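Local structure of peptidase M3B, oligoendopeptidase F (Enterococcus faecium, 2QR4) at residues S539-P542 against V543-M546; V551-Q555 against A556-E560; I120-I123 against V124-R127. The protein probably cleaves internal peptide bonds of short peptides as a zinc-dependent oligoendopeptidase of the M3 family. All coordinates share one frame; numbering follows the deposited sequence.

Interaction 1: residues S539-P542 against V543-M546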
loop_
_atom_site.group_PDB
_atom_site.type_symbol
_atom_site.label_atom_id
_atom_site.label_comp_id
_atom_site.label_asym_id
_atom_site.label_seq_id
_atom_site.Cartn_x
_atom_site.Cartn_y
_atom_site.Cartn_z
ATOM N N SER A 539 -14.809 -22.125 19.176
ATOM C CA SER A 539 -14.677 -23.251 18.263
ATOM C C SER A 539 -14.515 -22.792 16.824
ATOM O O SER A 539 -14.974 -21.716 16.449
ATOM C CB SER A 539 -15.898 -24.169 18.386
ATOM O OG SER A 539 -15.955 -25.106 17.326
ATOM N N ASP A 540 -13.856 -23.626 16.026
ATOM C CA ASP A 540 -13.677 -23.377 14.599
ATOM C C ASP A 540 -14.961 -23.683 13.835
ATOM O O ASP A 540 -15.006 -23.571 12.610
ATOM C CB ASP A 540 -12.536 -24.243 14.049
ATOM C CG ASP A 540 -11.162 -23.608 14.239
ATOM O OD1 ASP A 540 -11.011 -22.398 13.962
ATOM O OD2 ASP A 540 -10.224 -24.326 14.648
ATOM N N TYR A 541 -16.001 -24.078 14.562
ATOM C CA TYR A 541 -17.247 -24.499 13.931
ATOM C C TYR A 541 -18.475 -23.792 14.517
ATOM O O TYR A 541 -19.390 -24.448 15.019
ATOM C CB TYR A 541 -17.401 -26.018 14.033
ATOM C CG TYR A 541 -16.400 -26.799 13.207
ATOM C CD1 TYR A 541 -16.684 -27.167 11.895
ATOM C CD2 TYR A 541 -15.172 -27.177 13.745
ATOM C CE1 TYR A 541 -15.767 -27.881 11.138
ATOM C CE2 TYR A 541 -14.250 -27.897 13.002
ATOM C CZ TYR A 541 -14.550 -28.245 11.698
ATOM O OH TYR A 541 -13.628 -28.957 10.960
ATOM N N PRO A 542 -18.510 -22.451 14.418
ATOM C CA PRO A 542 -19.567 -21.643 15.027
ATOM C C PRO A 542 -20.966 -22.010 14.549
ATOM O O PRO A 542 -21.903 -21.962 15.345
ATOM C CB PRO A 542 -19.223 -20.215 14.588
ATOM C CG PRO A 542 -18.329 -20.379 13.400
ATOM C CD PRO A 542 -17.544 -21.614 13.683
ATOM N N VAL A 543 -21.127 -22.383 13.280
ATOM C CA VAL A 543 -22.476 -22.714 12.832
ATOM C C VAL A 543 -23.007 -24.080 13.282
ATOM O O VAL A 543 -24.214 -24.228 13.456
ATOM C CB VAL A 543 -22.797 -22.338 11.333
ATOM C CG1 VAL A 543 -21.642 -21.617 10.639
ATOM C CG2 VAL A 543 -23.353 -23.525 10.538
ATOM N N GLU A 544 -22.135 -25.058 13.518
ATOM C CA GLU A 544 -22.617 -26.326 14.090
ATOM C C GLU A 544 -22.830 -26.205 15.589
ATOM O O GLU A 544 -23.732 -26.825 16.140
ATOM C CB GLU A 544 -21.715 -27.522 13.758
ATOM C CG GLU A 544 -20.359 -27.139 13.213
ATOM C CD GLU A 544 -20.394 -26.828 11.727
ATOM O OE1 GLU A 544 -19.742 -25.850 11.310
ATOM O OE2 GLU A 544 -21.077 -27.563 10.979
ATOM N N VAL A 545 -21.996 -25.410 16.248
ATOM C CA VAL A 545 -22.242 -25.083 17.639
ATOM C C VAL A 545 -23.642 -24.467 17.747
ATOM O O VAL A 545 -24.488 -24.953 18.498
ATOM C CB VAL A 545 -21.170 -24.128 18.189
ATOM C CG1 VAL A 545 -21.698 -23.340 19.386
ATOM C CG2 VAL A 545 -19.926 -24.908 18.564
HETATM N N MSE A 546 -23.886 -23.420 16.964
HETATM C CA MSE A 546 -25.199 -22.778 16.919
HETATM C C MSE A 546 -26.333 -23.743 16.550
HETATM O O MSE A 546 -27.381 -23.749 17.195
HETATM C CB MSE A 546 -25.173 -21.576 15.967
HETATM C CG MSE A 546 -24.630 -20.299 16.599
HETATM SE SE MSE A 546 -25.533 -19.822 18.284
HETATM C CE MSE A 546 -24.190 -20.424 19.561
#
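Tyr541 and Glu544 meet at the N-terminus of helix 542-548, where Tyr541 holds the N-cap position. The Tyr541 carbonyl O accepts from Val545 N at 3.0 Å in an almost straight bond (N-H...O 171°), and more weakly from Glu544 N. One residue on, Pro542 O accepts from selenomethionine Met546 N at 2.9 Å. Pro542 itself has no N-H, and in the first turn of a helix none is called for. Alongside this backbone frame the Glu544 chain, bent at chi2 (-82°), lays CG 3.3 Å from Tyr541 CB. Its OE1 then comes to the ring edge in the ring plane, 3.4 Å from Tyr541 CD1, with the carboxylate turned 82° from the ring; the weakly positive ring hydrogens there probably suit the acid.

Further out, the Tyr541 ring stacks with His243, whose ND1 is hydrogen-bonded to Asp540 O. Pro542 packs on Phe394 and Met546 on Leu395 and Ile398, all of helix 394-414. The approach to the cap is shaped by an ST turn: Ser539 OG accepts from Tyr541 N at 2.9 Å, while Ser539 CB lies 4.1 Å from Val545 CG2.

Interaction 2: residues V551-Q555 against A556-E560; sequences VDMTQ and AAYIE
The Tyr558 ring meets Gln555 at its edge: Gln555 O lies in the ring plane, 3.2 Å from CD1. Farther round the same rim, water 2 is also in plane, at the hydroxyl. One face carries Ile559 CG1, 3.5 Å above the plane and offset toward the rim. Val551 CG1 and Met553 CG lie oblique to the ring, neither over a face nor at the edge. As side chains, Val551 and Tyr558 cross at about a right angle, with Val551 CG1 3.7 Å from Tyr558 CD2, while the selenomethionine Met553 touches the hydroxyl end, its CG 3.7 Å from Tyr558 CZ. The ring gets there because Tyr558 CG sits between its own backbone N and carbonyl carbon (chi1 81°), which directs it back over the chain leading into the helix.

That chain is a type I turn from Asp552 to Gln555, closed by Gln555 N to Asp552 O at 3.3 Å and combined with an Asx turn, and it delivers the backbone to the start of helix 557-579. In the Asx turn Thr554 N donates to Asp552 OD1 at 3.0 Å, on the anti side and 28° out of the carboxylate plane.

Two waters lie between turn and helix. Water 1 donates to Asp552 O at 3.1 Å; it sits so close to Tyr558 N that a bond there is doubtful in detail. Water 2 donates to Met553 O and accepts from Tyr558 OH, each at 2.7 Å, a bridge that ties the hydroxyl to the turn and would limit its swing. At the start of the helix, Ala556 O accepts from both Ile559 N and Glu560 N. Helix 503-520 packs here through Thr507 and Ser510 on Tyr558; on helix 246-258, Thr251 OG1 is hydrogen-bonded to Thr554 O.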
loop_
_atom_site.group_PDB
_atom_site.type_symbol
_atom_site.label_atom_id
_atom_site.label_comp_id
_atom_site.label_asym_id
_atom_site.label_seq_id
_atom_site.Cartn_x
_atom_site.Cartn_y
_atom_site.Cartn_z
ATOM N N VAL A 551 -30.194 -22.996 16.687
ATOM C CA VAL A 551 -30.218 -21.917 15.699
ATOM C C VAL A 551 -29.513 -22.312 14.405
ATOM O O VAL A 551 -28.292 -22.418 14.365
ATOM C CB VAL A 551 -29.524 -20.671 16.237
ATOM C CG1 VAL A 551 -29.669 -19.509 15.251
ATOM C CG2 VAL A 551 -30.100 -20.305 17.588
ATOM N N ASP A 552 -30.283 -22.528 13.345
ATOM C CA ASP A 552 -29.699 -22.871 12.062
ATOM C C ASP A 552 -29.477 -21.602 11.257
ATOM O O ASP A 552 -30.424 -21.020 10.730
ATOM C CB ASP A 552 -30.587 -23.849 11.288
ATOM C CG ASP A 552 -29.931 -24.344 10.001
ATOM O OD1 ASP A 552 -28.971 -23.692 9.522
ATOM O OD2 ASP A 552 -30.372 -25.386 9.464
HETATM N N MSE A 553 -28.216 -21.193 11.157
HETATM C CA MSE A 553 -27.845 -19.920 10.553
HETATM C C MSE A 553 -27.825 -19.928 9.024
HETATM O O MSE A 553 -27.624 -18.886 8.389
HETATM C CB MSE A 553 -26.504 -19.457 11.110
HETATM C CG MSE A 553 -26.608 -18.864 12.505
HETATM SE SE MSE A 553 -24.847 -18.321 13.143
HETATM C CE MSE A 553 -25.315 -16.811 14.271
ATOM N N THR A 554 -28.027 -21.104 8.441
ATOM C CA THR A 554 -28.112 -21.234 6.994
ATOM C C THR A 554 -29.505 -20.834 6.529
ATOM O O THR A 554 -29.718 -20.571 5.341
ATOM C CB THR A 554 -27.856 -22.682 6.534
ATOM O OG1 THR A 554 -28.809 -23.548 7.150
ATOM C CG2 THR A 554 -26.462 -23.148 6.918
ATOM N N GLN A 555 -30.446 -20.781 7.471
ATOM C CA GLN A 555 -31.848 -20.495 7.154
ATOM C C GLN A 555 -32.272 -19.113 7.645
ATOM O O GLN A 555 -31.649 -18.546 8.529
ATOM C CB GLN A 555 -32.772 -21.569 7.736
ATOM C CG GLN A 555 -32.560 -22.981 7.179
ATOM C CD GLN A 555 -32.750 -23.059 5.675
ATOM O OE1 GLN A 555 -32.016 -23.761 4.986
ATOM N NE2 GLN A 555 -33.732 -22.331 5.159
ATOM N N ALA A 556 -33.349 -18.592 7.072
ATOM C CA ALA A 556 -33.789 -17.216 7.301
ATOM C C ALA A 556 -34.540 -17.006 8.623
ATOM O O ALA A 556 -34.583 -15.897 9.156
ATOM C CB ALA A 556 -34.667 -16.773 6.135
ATOM N N ALA A 557 -35.137 -18.072 9.142
ATOM C CA ALA A 557 -36.076 -17.963 10.248
ATOM C C ALA A 557 -35.515 -17.192 11.439
ATOM O O ALA A 557 -36.200 -16.359 12.017
ATOM C CB ALA A 557 -36.539 -19.352 10.685
ATOM N N TYR A 558 -34.272 -17.459 11.806
ATOM C CA TYR A 558 -33.724 -16.845 13.008
ATOM C C TYR A 558 -33.560 -15.342 12.837
ATOM O O TYR A 558 -33.615 -14.603 13.819
ATOM C CB TYR A 558 -32.402 -17.499 13.446
ATOM C CG TYR A 558 -31.155 -17.023 12.703
ATOM C CD1 TYR A 558 -30.989 -17.266 11.339
ATOM C CD2 TYR A 558 -30.128 -16.371 13.378
ATOM C CE1 TYR A 558 -29.848 -16.860 10.677
ATOM C CE2 TYR A 558 -28.977 -15.974 12.719
ATOM C CZ TYR A 558 -28.846 -16.206 11.371
ATOM O OH TYR A 558 -27.711 -15.771 10.711
ATOM N N ILE A 559 -33.375 -14.882 11.603
ATOM C CA ILE A 559 -33.280 -13.442 11.399
ATOM C C ILE A 559 -34.680 -12.884 11.309
ATOM O O ILE A 559 -34.975 -11.812 11.847
ATOM C CB ILE A 559 -32.455 -13.064 10.157
ATOM C CG1 ILE A 559 -31.026 -13.602 10.295
ATOM C CG2 ILE A 559 -32.402 -11.567 10.012
ATOM C CD1 ILE A 559 -30.238 -13.576 9.013
ATOM N N GLU A 560 -35.557 -13.633 10.653
ATOM C CA GLU A 560 -36.960 -13.239 10.592
ATOM C C GLU A 560 -37.615 -13.102 11.980
ATOM O O GLU A 560 -38.420 -12.201 12.187
ATOM C CB GLU A 560 -37.749 -14.129 9.617
ATOM C CG GLU A 560 -37.647 -13.592 8.170
ATOM C CD GLU A 560 -37.930 -14.622 7.087
ATOM O OE1 GLU A 560 -38.348 -15.756 7.406
ATOM O OE2 GLU A 560 -37.738 -14.282 5.894
HETATM O O HOH W 1 -33.120 -19.537 11.064
HETATM O O HOH W 2 -27.500 -16.211 8.048
#

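Interaction 3: residues I120-I123 against V124-R127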
loop_
_atom_site.group_PDB
_atom_site.type_symbol
_atom_site.label_atom_id
_atom_site.label_comp_id
_atom_site.label_asym_id
_atom_site.label_seq_id
_atom_site.Cartn_x
_atom_site.Cartn_y
_atom_site.Cartn_z
ATOM N N ILE A 120 -4.623 -31.246 12.216
ATOM C CA ILE A 120 -4.295 -32.025 11.025
ATOM C C ILE A 120 -5.526 -32.230 10.130
ATOM O O ILE A 120 -5.409 -32.330 8.914
ATOM C CB ILE A 120 -3.659 -33.382 11.400
ATOM C CG1 ILE A 120 -2.298 -33.151 12.061
ATOM C CG2 ILE A 120 -3.503 -34.273 10.173
ATOM C CD1 ILE A 120 -1.427 -32.146 11.313
ATOM N N GLN A 121 -6.701 -32.263 10.750
ATOM C CA GLN A 121 -7.961 -32.414 10.037
ATOM C C GLN A 121 -8.227 -31.246 9.095
ATOM O O GLN A 121 -8.631 -31.453 7.953
ATOM C CB GLN A 121 -9.122 -32.543 11.029
ATOM C CG GLN A 121 -10.437 -32.942 10.396
ATOM C CD GLN A 121 -10.471 -34.411 10.039
ATOM O OE1 GLN A 121 -10.703 -35.263 10.897
ATOM N NE2 GLN A 121 -10.241 -34.718 8.769
ATOM N N GLN A 122 -8.016 -30.024 9.581
ATOM C CA GLN A 122 -8.228 -28.826 8.774
ATOM C C GLN A 122 -7.373 -28.888 7.539
ATOM O O GLN A 122 -7.835 -28.597 6.428
ATOM C CB GLN A 122 -7.877 -27.557 9.552
ATOM C CG GLN A 122 -9.058 -26.867 10.203
ATOM C CD GLN A 122 -9.913 -27.814 11.033
ATOM O OE1 GLN A 122 -10.468 -28.789 10.520
ATOM N NE2 GLN A 122 -10.034 -27.516 12.320
ATOM N N ILE A 123 -6.118 -29.269 7.741
ATOM C CA ILE A 123 -5.165 -29.306 6.649
ATOM C C ILE A 123 -5.609 -30.290 5.584
ATOM O O ILE A 123 -5.652 -29.935 4.410
ATOM C CB ILE A 123 -3.758 -29.629 7.138
ATOM C CG1 ILE A 123 -3.266 -28.491 8.037
ATOM C CG2 ILE A 123 -2.833 -29.824 5.947
ATOM C CD1 ILE A 123 -2.042 -28.822 8.793
ATOM N N VAL A 124 -5.963 -31.505 6.011
ATOM C CA VAL A 124 -6.461 -32.557 5.122
ATOM C C VAL A 124 -7.724 -32.132 4.371
ATOM O O VAL A 124 -7.902 -32.455 3.193
ATOM C CB VAL A 124 -6.733 -33.867 5.907
ATOM C CG1 VAL A 124 -7.609 -34.838 5.103
ATOM C CG2 VAL A 124 -5.418 -34.529 6.309
ATOM N N ASP A 125 -8.594 -31.397 5.055
ATOM C CA ASP A 125 -9.841 -30.937 4.456
ATOM C C ASP A 125 -9.601 -29.758 3.521
ATOM O O ASP A 125 -10.513 -29.291 2.854
ATOM C CB ASP A 125 -10.829 -30.499 5.541
ATOM C CG ASP A 125 -11.432 -31.658 6.295
ATOM O OD1 ASP A 125 -11.954 -31.410 7.398
ATOM O OD2 ASP A 125 -11.390 -32.807 5.797
ATOM N N ASN A 126 -8.371 -29.273 3.480
ATOM C CA ASN A 126 -8.060 -28.047 2.766
ATOM C C ASN A 126 -7.059 -28.356 1.662
ATOM O O ASN A 126 -6.408 -27.468 1.111
ATOM C CB ASN A 126 -7.460 -27.054 3.751
ATOM C CG ASN A 126 -7.840 -25.642 3.452
ATOM O OD1 ASN A 126 -7.057 -24.722 3.689
ATOM N ND2 ASN A 126 -9.050 -25.445 2.936
ATOM N N ARG A 127 -6.953 -29.643 1.367
ATOM C CA ARG A 127 -6.065 -30.181 0.348
ATOM C C ARG A 127 -6.077 -29.359 -0.931
ATOM O O ARG A 127 -5.026 -29.100 -1.526
ATOM C CB ARG A 127 -6.508 -31.615 0.042
ATOM C CG ARG A 127 -5.483 -32.479 -0.654
ATOM C CD ARG A 127 -5.938 -33.935 -0.708
ATOM N NE ARG A 127 -5.529 -34.742 0.450
ATOM C CZ ARG A 127 -4.270 -35.094 0.712
ATOM N NH1 ARG A 127 -3.276 -34.676 -0.061
ATOM N NH2 ARG A 127 -3.991 -35.847 1.760
#
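Gln121 and Asp125 lie one helical turn apart at the C-terminal end of helix 117-124. Asp125 N donates to Gln121 O at 2.9 Å, and Val124 N to Ile120 O at 3.1 Å, both regular i to i+4 bonds. The next bond breaks the pattern. Asn126 N reaches Ile123 O at 2.9 Å, three residues back, from well above the carbonyl plane (64° out of it), whereas its angle to Gln122 O is too poor for a bond. A type I turn from Val124 to Arg127 follows, closed weakly by Arg127 N to Val124 O.

Bent at chi2 (76°), the Gln121 chain turns its amide to within 17° of parallel with the Asp125 carboxylate. Gln121 NE2 stays 3.7 Å from Asp125 OD2, too long for a hydrogen bond. Asp125 OD1 lies 3.4 Å from Gln121 O, and both are acceptors. Other polar ends find partners outside the turn: Gln122 OE1 takes a weak bond from Tyr541 OH, and Arg127 gives NH1 to Leu96 O and NH2 to Asp100 OD1 in a salt bridge. On the buried side, Ile120 and Val124 both pack on Ile103 of helix 100-109. An acid at the negative end of a helix should be somewhat disfavoured; Asp125 is exposed, so solvent probably offsets most of this, with Gln121 NE2 adding at most a weak electrostatic contribution.

Overall arrangement
Along the chain the order is interaction 3, then 1, then 2. Interaction 1 spans the start of helix 542-548, and interaction 2 lies in the loop after it and the first turn of helix 557-579. Their centres are 14 Å apart, and they join through a probable hydrogen bond from Val551 N to Met546 O and through packing of Met546 CG on Met553 SE. Interaction 3, at the end of helix 117-124, has its centre 17 Å from that of interaction 1 and touches it through Gln122, which meets Tyr541 and Asp540. Interactions 2 and 3 stay about 17 Å apart at their nearest atoms. The touch between interactions 1 and 3 thus joins helix 117-124 to the cap of helix 542-548, parts far apart in sequence.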